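Local coordinates for Non-structural protein 5 (Modoc virus, PDB 2WA2), which probably methylates the viral RNA cap at guanine N7 and ribose 2'-O, using S-adenosylmethionine bound in its methyltransferase domain, at residues 19-24 and 34-39; 195-200 and 225-230; 203-208 and 237-242. The protein carries 4 engineered substitutions. All coordinates share one frame; numbering follows the deposited sequence.

Contact 1 of 3, residues 19-24 and 34-39; sequences EIWKRK and MAYRRR
Trp21 and Tyr36 join two consecutive helices, 14-27 and 30-38, whose backbones stay well apart here: the CA atoms of Trp21 and Tyr36 are 12.0 Å from each other. The pair belongs to the helix-turn-helix at the N-terminus, the kind of extension that flaviviral methyltransferases add to the FtsJ-like core. Two long aromatic side chains reach toward each other between the helices, and they meet where the phenol oxygen comes to the NE1 and CD1 side of the indole. In both, CG is anti to the backbone N (chi1 166° for Trp21 and 169° for Tyr36), which carries each ring toward the other helix. The phenol oxygen lies at the indole edge, close to its plane. Trp21 NE1 donates to Tyr36 OH at 3.2 Å, but the N-H...O angle of 134° is bent and the bond is weak. The same N-H makes a second weak bond to the carbonyl oxygen of Asn224, so it is shared between two acceptors. Tyr36 OH has a stronger partner in Leu250 O on helix 239-254, to which it donates. The hydroxyl thus accepts from one helix and donates to another. Further out on the indole, the ring meets His227 edge-to-face. On the other helix, one face of the Arg39 guanidinium packs on Tyr36 CA, and its NH1 is held by Arg253 O. That NH1 also comes to the edge of the phenol ring, in its plane, with Arg39 NH1 4.0 Å from Tyr36 CD1.

Contact 2 of 3, residues 195-200 and 225-230; sequences NPYSCD and STHEMY
Pro196 and Tyr197 close over His227 and Met229, and the CA atoms of Pro196 and Met229 are 6.7 Å apart. The first segment is the loop between strand 188-193 and helix 199-212, with the first residues of that helix. The second leads into strand 229-232, which runs antiparallel to 188-193 in the Rossmann-like sheet. In Tyr197, CG stands between the backbone N and the carbonyl carbon (chi1 53°). This folds its ring back over Asn195, whose OD1 sits 3.2 Å above the ring centre. The same OD1 accepts from Ser198 N at 3.1 Å, an Asx motif, and weakly from Tyr197 N. It therefore helps to fix the turn beneath the ring. Tyr197 CD2 lies over one face of the imidazole, 3.6 Å from His227 CD2. The two ring planes meet at 57°, so the pair is neither a stack nor a T. In return, His227 CB comes to the edge of the phenol ring, in its plane. Pro196 packs beside them. Its CD is 3.3 Å from His227 O, and its CG is 3.5 Å from His227 ND1. That same CG also meets Met229 SD at 3.7 Å. Met229 CG lies beside the backbone N (chi1 -66°), and the chain bends at chi3. Glu228 points the other way, with salt bridges to Lys70 and Lys192. Tyr230 OH bonds to Asp155. Lys70, Asp155, Lys192 and Glu228 are consistent with the K-D-K-E catalytic tetrad of the family. The imidazole packs with its ring atoms, while NE2 ties it to Ser247 OG on helix 239-254. Buried ND1 has no polar partner, which would be expected to favour a neutral imidazole.

Contact 3 of 3, residues 203-208 and 237-242; sequences EALMKM and NNIMGN
Leu205, Met206, Ile239 and Met240 form a partly buried apolar contact between helix 199-212 and the start of the C-terminal helix 239-254. It lies beside strand 215-217, an outermost strand of the Rossmann-like sheet. Ile239 is the central piece. Its CD1 lies 3.8 Å from the backbone oxygen Leu205 O, while its CG2 meets the leucine branch, with Leu205 CD1 at 4.1 Å from Ile239 CG2. Leu216 of strand 215-217 touches both Leu205 and Ile239. Met206 is partly exposed. Its chain is bent at chi2 (-54°) and again at chi3, which brings the sulfur across to the other helix. Met206 SD is 4.0 Å from Ile239 CB and 4.2 Å from Met240 CG. The two methionines cross at about a right angle. The helix start itself is capped by Asn238, whose OD1 accepts a weak bond from Gly241 N at 3.2 Å. Only carbon, sulfur and one carbonyl oxygen meet between the segments. No polar bond links them, so the attachment rests on van der Waals packing.

In the fold
Contact 2 is the innermost of the three and contact 3 is partly on the surface. Contact 1 is buried too, although its centre lies about 19 Å from the centre of the chain. Contacts 1 and 2 adjoin: Trp21 CH2 is 3.4 Å from His227 N, so helix 14-27 packs directly on segment 225-230. Contact 2 uses the loop leading into helix 199-212, contact 3 the helix itself, and their segments alternate along the chain. Helix 239-254 takes part in contact 3 and lines contacts 1 and 2, giving Leu250 to the first and Val243, Val246 and Ser247 to the second. The chemistry changes along it, from polar aromatic groups through packed rings to apolar chains.

Contact 1 of 3, residues 19-24 and 34-39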
loop_
_atom_site.group_PDB
_atom_site.type_symbol
_atom_site.label_atom_id
_atom_site.label_comp_id
_atom_site.label_asym_id
_atom_site.label_seq_id
_atom_site.Cartn_x
_atom_site.Cartn_y
_atom_site.Cartn_z
ATOM N N GLU A 19 -10.181 -14.663 -6.262
ATOM C CA GLU A 19 -9.769 -15.268 -7.513
ATOM C C GLU A 19 -10.861 -15.176 -8.554
ATOM O O GLU A 19 -10.562 -15.048 -9.738
ATOM C CB GLU A 19 -9.370 -16.740 -7.339
ATOM C CG GLU A 19 -7.927 -16.942 -6.891
ATOM C CD GLU A 19 -7.661 -18.373 -6.411
ATOM O OE1 GLU A 19 -8.344 -19.328 -6.892
ATOM O OE2 GLU A 19 -6.779 -18.531 -5.533
ATOM N N ILE A 20 -12.112 -15.340 -8.117
ATOM C CA ILE A 20 -13.272 -15.128 -9.001
ATOM C C ILE A 20 -13.287 -13.692 -9.533
ATOM O O ILE A 20 -13.380 -13.467 -10.757
ATOM C CB ILE A 20 -14.603 -15.457 -8.294
ATOM C CG1 ILE A 20 -14.689 -16.963 -8.001
ATOM C CG2 ILE A 20 -15.808 -14.975 -9.152
ATOM C CD1 ILE A 20 -15.887 -17.319 -7.022
ATOM N N TRP A 21 -13.135 -12.727 -8.611
ATOM C CA TRP A 21 -13.041 -11.308 -8.960
ATOM C C TRP A 21 -11.947 -11.100 -9.997
ATOM O O TRP A 21 -12.193 -10.462 -11.032
ATOM C CB TRP A 21 -12.808 -10.420 -7.720
ATOM C CG TRP A 21 -12.366 -9.008 -8.103
ATOM C CD1 TRP A 21 -13.169 -7.972 -8.449
ATOM C CD2 TRP A 21 -11.008 -8.524 -8.187
ATOM N NE1 TRP A 21 -12.387 -6.849 -8.747
ATOM C CE2 TRP A 21 -11.068 -7.176 -8.616
ATOM C CE3 TRP A 21 -9.739 -9.109 -7.964
ATOM C CZ2 TRP A 21 -9.908 -6.388 -8.804
ATOM C CZ3 TRP A 21 -8.588 -8.327 -8.171
ATOM C CH2 TRP A 21 -8.687 -6.977 -8.576
ATOM N N LYS A 22 -10.771 -11.689 -9.769
ATOM C CA LYS A 22 -9.657 -11.487 -10.710
ATOM C C LYS A 22 -9.965 -12.018 -12.128
ATOM O O LYS A 22 -9.661 -11.368 -13.138
ATOM C CB LYS A 22 -8.394 -12.149 -10.189
ATOM C CG LYS A 22 -7.141 -11.806 -10.996
ATOM C CD LYS A 22 -6.675 -10.397 -10.637
ATOM C CE LYS A 22 -5.431 -10.054 -11.321
ATOM N NZ LYS A 22 -4.998 -8.663 -10.965
ATOM N N ARG A 23 -10.506 -13.224 -12.185
ATOM C CA ARG A 23 -10.780 -13.880 -13.473
ATOM C C ARG A 23 -11.888 -13.118 -14.192
ATOM O O ARG A 23 -11.805 -12.858 -15.397
ATOM C CB ARG A 23 -11.137 -15.343 -13.254
ATOM C CG ARG A 23 -9.882 -16.204 -13.019
ATOM C CD ARG A 23 -10.179 -17.719 -12.998
ATOM N NE ARG A 23 -8.902 -18.435 -13.079
ATOM C CZ ARG A 23 -8.683 -19.713 -12.749
ATOM N NH1 ARG A 23 -9.659 -20.494 -12.268
ATOM N NH2 ARG A 23 -7.453 -20.211 -12.888
ATOM N N LYS A 24 -12.884 -12.680 -13.428
ATOM C CA LYS A 24 -13.953 -11.841 -13.997
ATOM C C LYS A 24 -13.428 -10.482 -14.468
ATOM O O LYS A 24 -13.772 -10.015 -15.546
ATOM C CB LYS A 24 -15.104 -11.663 -12.987
ATOM C CG LYS A 24 -15.916 -12.952 -12.775
ATOM C CD LYS A 24 -17.070 -12.801 -11.774
ATOM C CE LYS A 24 -18.155 -11.903 -12.271
ATOM N NZ LYS A 24 -19.118 -12.651 -13.064
ATOM N N MET A 34 -13.069 0.098 -18.172
ATOM C CA MET A 34 -13.015 1.529 -17.832
ATOM C C MET A 34 -14.244 1.983 -17.031
ATOM O O MET A 34 -14.108 2.734 -16.064
ATOM C CB MET A 34 -12.751 2.400 -19.082
ATOM C CG MET A 34 -11.309 2.249 -19.663
ATOM S SD MET A 34 -10.045 2.795 -18.475
ATOM C CE MET A 34 -8.647 1.716 -18.719
ATOM N N ALA A 35 -15.430 1.524 -17.425
ATOM C CA ALA A 35 -16.673 1.786 -16.694
ATOM C C ALA A 35 -16.642 1.109 -15.316
ATOM O O ALA A 35 -17.029 1.703 -14.322
ATOM C CB ALA A 35 -17.869 1.275 -17.486
ATOM N N TYR A 36 -16.195 -0.147 -15.263
ATOM C CA TYR A 36 -16.222 -0.886 -13.999
ATOM C C TYR A 36 -15.327 -0.241 -12.925
ATOM O O TYR A 36 -15.700 -0.128 -11.739
ATOM C CB TYR A 36 -15.795 -2.354 -14.199
ATOM C CG TYR A 36 -15.553 -3.068 -12.872
ATOM C CD1 TYR A 36 -16.584 -3.254 -11.982
ATOM C CD2 TYR A 36 -14.291 -3.558 -12.533
ATOM C CE1 TYR A 36 -16.378 -3.890 -10.771
ATOM C CE2 TYR A 36 -14.067 -4.212 -11.329
ATOM C CZ TYR A 36 -15.123 -4.369 -10.451
ATOM O OH TYR A 36 -14.983 -5.002 -9.259
ATOM N N ARG A 37 -14.142 0.174 -13.349
ATOM C CA ARG A 37 -13.108 0.532 -12.402
ATOM C C ARG A 37 -13.430 1.756 -11.554
ATOM O O ARG A 37 -12.934 1.845 -10.451
ATOM C CB ARG A 37 -11.757 0.681 -13.097
ATOM C CG ARG A 37 -11.573 2.016 -13.759
ATOM C CD ARG A 37 -10.610 1.901 -14.869
ATOM N NE ARG A 37 -9.261 2.270 -14.500
ATOM C CZ ARG A 37 -8.624 3.325 -15.000
ATOM N NH1 ARG A 37 -9.232 4.142 -15.866
ATOM N NH2 ARG A 37 -7.382 3.574 -14.631
ATOM N N ARG A 38 -14.231 2.685 -12.091
ATOM C CA ARG A 38 -14.656 3.912 -11.392
ATOM C C ARG A 38 -16.030 3.837 -10.718
ATOM O O ARG A 38 -16.425 4.788 -10.050
ATOM C CB ARG A 38 -14.679 5.104 -12.372
ATOM C CG ARG A 38 -15.476 4.806 -13.642
ATOM C CD ARG A 38 -16.231 5.999 -14.238
ATOM N NE ARG A 38 -17.379 5.489 -15.007
ATOM C CZ ARG A 38 -17.466 5.473 -16.343
ATOM N NH1 ARG A 38 -16.488 5.985 -17.092
ATOM N NH2 ARG A 38 -18.546 4.959 -16.940
ATOM N N ARG A 39 -16.757 2.739 -10.902
ATOM C CA ARG A 39 -18.121 2.597 -10.380
ATOM C C ARG A 39 -18.171 2.709 -8.852
ATOM O O ARG A 39 -17.630 1.865 -8.139
ATOM C CB ARG A 39 -18.731 1.272 -10.858
ATOM C CG ARG A 39 -20.258 1.228 -10.915
ATOM C CD ARG A 39 -20.729 -0.073 -11.604
ATOM N NE ARG A 39 -20.475 -0.052 -13.054
ATOM C CZ ARG A 39 -20.255 -1.132 -13.813
ATOM N NH1 ARG A 39 -20.253 -2.355 -13.278
ATOM N NH2 ARG A 39 -20.028 -0.991 -15.122
#

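Contact 2 of 3, residues 195-200 and 225-230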
loop_
_atom_site.group_PDB
_atom_site.type_symbol
_atom_site.label_atom_id
_atom_site.label_comp_id
_atom_site.label_asym_id
_atom_site.label_seq_id
_atom_site.Cartn_x
_atom_site.Cartn_y
_atom_site.Cartn_z
ATOM N N ASN A 195 -2.254 -7.961 -3.403
ATOM C CA ASN A 195 -3.175 -9.093 -3.461
ATOM C C ASN A 195 -3.329 -9.619 -2.049
ATOM O O ASN A 195 -2.483 -10.420 -1.604
ATOM C CB ASN A 195 -2.600 -10.204 -4.361
ATOM C CG ASN A 195 -3.419 -11.501 -4.336
ATOM O OD1 ASN A 195 -4.288 -11.701 -3.479
ATOM N ND2 ASN A 195 -3.142 -12.394 -5.289
ATOM N N PRO A 196 -4.381 -9.168 -1.338
ATOM C CA PRO A 196 -4.601 -9.580 0.041
ATOM C C PRO A 196 -5.454 -10.841 0.199
ATOM O O PRO A 196 -5.609 -11.286 1.325
ATOM C CB PRO A 196 -5.369 -8.386 0.621
ATOM C CG PRO A 196 -6.222 -7.938 -0.515
ATOM C CD PRO A 196 -5.376 -8.158 -1.767
ATOM N N TYR A 197 -5.997 -11.393 -0.893
ATOM C CA TYR A 197 -6.893 -12.571 -0.777
ATOM C C TYR A 197 -6.209 -13.919 -0.959
ATOM O O TYR A 197 -6.781 -14.956 -0.648
ATOM C CB TYR A 197 -8.084 -12.464 -1.730
ATOM C CG TYR A 197 -7.676 -12.219 -3.156
ATOM C CD1 TYR A 197 -7.345 -13.273 -4.005
ATOM C CD2 TYR A 197 -7.647 -10.932 -3.657
ATOM C CE1 TYR A 197 -6.972 -13.041 -5.312
ATOM C CE2 TYR A 197 -7.290 -10.682 -4.956
ATOM C CZ TYR A 197 -6.940 -11.729 -5.767
ATOM O OH TYR A 197 -6.558 -11.455 -7.052
ATOM N N SER A 198 -4.982 -13.905 -1.442
ATOM C CA SER A 198 -4.214 -15.121 -1.600
ATOM C C SER A 198 -3.998 -15.764 -0.213
ATOM O O SER A 198 -3.715 -15.060 0.772
ATOM C CB SER A 198 -2.891 -14.769 -2.284
ATOM O OG SER A 198 -1.871 -15.683 -1.957
ATOM N N CYS A 199 -4.147 -17.086 -0.127
ATOM C CA CYS A 199 -3.993 -17.749 1.157
ATOM C C CYS A 199 -2.634 -17.497 1.808
ATOM O O CYS A 199 -2.597 -17.201 2.996
ATOM C CB CYS A 199 -4.294 -19.249 1.099
ATOM S SG CYS A 199 -4.186 -19.959 2.798
ATOM N N ASP A 200 -1.529 -17.613 1.056
ATOM C CA ASP A 200 -0.202 -17.353 1.637
ATOM C C ASP A 200 -0.063 -15.933 2.184
ATOM O O ASP A 200 0.556 -15.705 3.240
ATOM C CB ASP A 200 0.962 -17.676 0.677
ATOM C CG ASP A 200 0.822 -17.032 -0.687
ATOM O OD1 ASP A 200 -0.051 -16.148 -0.887
ATOM O OD2 ASP A 200 1.621 -17.412 -1.587
ATOM N N SER A 225 -10.733 -1.930 -10.109
ATOM C CA SER A 225 -9.805 -2.792 -10.862
ATOM C C SER A 225 -8.567 -3.229 -10.070
ATOM O O SER A 225 -7.682 -3.909 -10.609
ATOM C CB SER A 225 -9.360 -2.031 -12.125
ATOM O OG SER A 225 -8.978 -0.725 -11.729
ATOM N N THR A 226 -8.479 -2.820 -8.792
ATOM C CA THR A 226 -7.435 -3.354 -7.922
ATOM C C THR A 226 -8.066 -3.783 -6.597
ATOM O O THR A 226 -8.941 -3.091 -6.108
ATOM C CB THR A 226 -6.307 -2.323 -7.645
ATOM O OG1 THR A 226 -5.413 -2.863 -6.675
ATOM C CG2 THR A 226 -6.866 -0.962 -7.138
ATOM N N HIS A 227 -7.599 -4.905 -6.053
ATOM C CA HIS A 227 -8.051 -5.400 -4.756
ATOM C C HIS A 227 -7.090 -4.910 -3.667
ATOM O O HIS A 227 -7.135 -5.425 -2.548
ATOM C CB HIS A 227 -8.063 -6.920 -4.791
ATOM C CG HIS A 227 -9.080 -7.558 -3.889
ATOM N ND1 HIS A 227 -9.069 -7.402 -2.517
ATOM C CD2 HIS A 227 -10.101 -8.405 -4.169
ATOM C CE1 HIS A 227 -10.057 -8.114 -1.991
ATOM N NE2 HIS A 227 -10.691 -8.739 -2.972
ATOM N N GLU A 228 -6.248 -3.903 -3.981
ATOM C CA GLU A 228 -5.240 -3.389 -3.001
ATOM C C GLU A 228 -5.888 -3.016 -1.675
ATOM O O GLU A 228 -6.957 -2.404 -1.622
ATOM C CB GLU A 228 -4.441 -2.178 -3.527
ATOM C CG GLU A 228 -5.319 -0.925 -3.661
ATOM C CD GLU A 228 -4.681 0.184 -4.479
ATOM O OE1 GLU A 228 -3.625 -0.068 -5.088
ATOM O OE2 GLU A 228 -5.252 1.301 -4.520
ATOM N N MET A 229 -5.244 -3.440 -0.605
ATOM C CA MET A 229 -5.620 -2.994 0.740
ATOM C C MET A 229 -4.348 -2.557 1.486
ATOM O O MET A 229 -3.220 -2.771 1.006
ATOM C CB MET A 229 -6.383 -4.110 1.458
ATOM C CG MET A 229 -7.730 -4.394 0.780
ATOM S SD MET A 229 -8.585 -5.831 1.458
ATOM C CE MET A 229 -9.041 -5.228 3.117
ATOM N N TYR A 230 -4.515 -1.901 2.632
ATOM C CA TYR A 230 -3.380 -1.284 3.306
ATOM C C TYR A 230 -3.210 -1.831 4.704
ATOM O O TYR A 230 -4.144 -1.797 5.499
ATOM C CB TYR A 230 -3.455 0.234 3.291
ATOM C CG TYR A 230 -3.127 0.745 1.903
ATOM C CD1 TYR A 230 -1.809 1.067 1.563
ATOM C CD2 TYR A 230 -4.118 0.851 0.930
ATOM C CE1 TYR A 230 -1.488 1.517 0.277
ATOM C CE2 TYR A 230 -3.800 1.288 -0.380
ATOM C CZ TYR A 230 -2.478 1.610 -0.680
ATOM O OH TYR A 230 -2.137 2.008 -1.963
#

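Contact 3 of 3, residues 203-208 and 237-242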
loop_
_atom_site.group_PDB
_atom_site.type_symbol
_atom_site.label_atom_id
_atom_site.label_comp_id
_atom_site.label_asym_id
_atom_site.label_seq_id
_atom_site.Cartn_x
_atom_site.Cartn_y
_atom_site.Cartn_z
ATOM N N GLU A 203 -2.134 -15.587 5.523
ATOM C CA GLU A 203 -1.343 -16.150 6.640
ATOM C C GLU A 203 -0.155 -15.268 7.040
ATOM O O GLU A 203 0.119 -15.086 8.234
ATOM C CB GLU A 203 -0.910 -17.562 6.337
ATOM C CG GLU A 203 -2.120 -18.468 6.267
ATOM C CD GLU A 203 -1.789 -19.939 6.218
ATOM O OE1 GLU A 203 -0.660 -20.308 5.790
ATOM O OE2 GLU A 203 -2.690 -20.731 6.592
ATOM N N ALA A 204 0.531 -14.705 6.037
ATOM C CA ALA A 204 1.574 -13.715 6.279
ATOM C C ALA A 204 1.068 -12.487 7.031
ATOM O O ALA A 204 1.722 -12.041 7.950
ATOM C CB ALA A 204 2.239 -13.316 4.961
ATOM N N LEU A 205 -0.107 -11.958 6.656
ATOM C CA LEU A 205 -0.671 -10.783 7.311
ATOM C C LEU A 205 -1.096 -11.093 8.743
ATOM O O LEU A 205 -0.893 -10.266 9.625
ATOM C CB LEU A 205 -1.861 -10.219 6.538
ATOM C CG LEU A 205 -1.579 -9.574 5.183
ATOM C CD1 LEU A 205 -2.903 -9.437 4.434
ATOM C CD2 LEU A 205 -0.898 -8.216 5.406
ATOM N N MET A 206 -1.682 -12.267 8.955
ATOM C CA MET A 206 -2.095 -12.652 10.317
ATOM C C MET A 206 -0.861 -12.732 11.213
ATOM O O MET A 206 -0.908 -12.349 12.388
ATOM C CB MET A 206 -2.848 -13.998 10.340
ATOM C CG MET A 206 -4.242 -14.033 9.645
ATOM S SD MET A 206 -5.387 -12.760 10.240
ATOM C CE MET A 206 -5.962 -13.508 11.798
ATOM N N LYS A 207 0.237 -13.246 10.657
ATOM C CA LYS A 207 1.504 -13.349 11.424
ATOM C C LYS A 207 2.043 -11.961 11.745
ATOM O O LYS A 207 2.474 -11.710 12.855
ATOM C CB LYS A 207 2.560 -14.178 10.693
ATOM C CG LYS A 207 3.993 -14.051 11.269
ATOM C CD LYS A 207 4.993 -14.956 10.486
ATOM C CE LYS A 207 6.360 -15.013 11.178
ATOM N NZ LYS A 207 7.271 -16.055 10.516
ATOM N N MET A 208 2.025 -11.051 10.772
ATOM C CA MET A 208 2.445 -9.658 11.025
ATOM C C MET A 208 1.567 -8.991 12.065
ATOM O O MET A 208 2.051 -8.289 12.937
ATOM C CB MET A 208 2.402 -8.838 9.726
ATOM C CG MET A 208 3.557 -9.281 8.839
ATOM S SD MET A 208 3.500 -8.544 7.205
ATOM C CE MET A 208 4.316 -6.974 7.465
ATOM N N ASN A 237 -8.141 -4.616 13.210
ATOM C CA ASN A 237 -9.372 -5.238 12.729
ATOM C C ASN A 237 -9.213 -6.681 12.322
ATOM O O ASN A 237 -8.151 -7.299 12.509
ATOM C CB ASN A 237 -10.062 -4.390 11.637
ATOM C CG ASN A 237 -9.245 -4.309 10.346
ATOM O OD1 ASN A 237 -8.188 -4.928 10.246
ATOM N ND2 ASN A 237 -9.748 -3.560 9.354
ATOM N N ASN A 238 -10.319 -7.238 11.857
ATOM C CA ASN A 238 -10.425 -8.604 11.416
ATOM C C ASN A 238 -9.990 -8.658 9.943
ATOM O O ASN A 238 -10.774 -8.352 9.034
ATOM C CB ASN A 238 -11.890 -9.036 11.596
ATOM C CG ASN A 238 -12.192 -10.370 10.988
ATOM O OD1 ASN A 238 -11.303 -11.094 10.534
ATOM N ND2 ASN A 238 -13.474 -10.719 10.982
ATOM N N ILE A 239 -8.722 -8.987 9.745
ATOM C CA ILE A 239 -8.106 -8.966 8.399
ATOM C C ILE A 239 -8.882 -9.807 7.358
ATOM O O ILE A 239 -9.334 -9.264 6.332
ATOM C CB ILE A 239 -6.614 -9.352 8.491
ATOM C CG1 ILE A 239 -5.816 -8.251 9.228
ATOM C CG2 ILE A 239 -6.002 -9.599 7.078
ATOM C CD1 ILE A 239 -4.353 -8.664 9.537
ATOM N N MET A 240 -9.061 -11.102 7.642
ATOM C CA MET A 240 -9.677 -12.064 6.693
ATOM C C MET A 240 -11.098 -11.630 6.331
ATOM O O MET A 240 -11.475 -11.648 5.150
ATOM C CB MET A 240 -9.669 -13.503 7.275
ATOM C CG MET A 240 -8.269 -14.087 7.518
ATOM S SD MET A 240 -8.228 -15.631 8.482
ATOM C CE MET A 240 -8.606 -16.794 7.144
ATOM N N GLY A 241 -11.861 -11.208 7.345
ATOM C CA GLY A 241 -13.215 -10.695 7.170
ATOM C C GLY A 241 -13.304 -9.446 6.313
ATOM O O GLY A 241 -14.195 -9.323 5.480
ATOM N N ASN A 242 -12.359 -8.526 6.503
ATOM C CA ASN A 242 -12.297 -7.322 5.712
ATOM C C ASN A 242 -11.969 -7.648 4.272
ATOM O O ASN A 242 -12.550 -7.067 3.363
ATOM C CB ASN A 242 -11.267 -6.350 6.261
ATOM C CG ASN A 242 -11.901 -5.177 6.914
ATOM O OD1 ASN A 242 -11.870 -5.056 8.148
ATOM N ND2 ASN A 242 -12.526 -4.311 6.109
#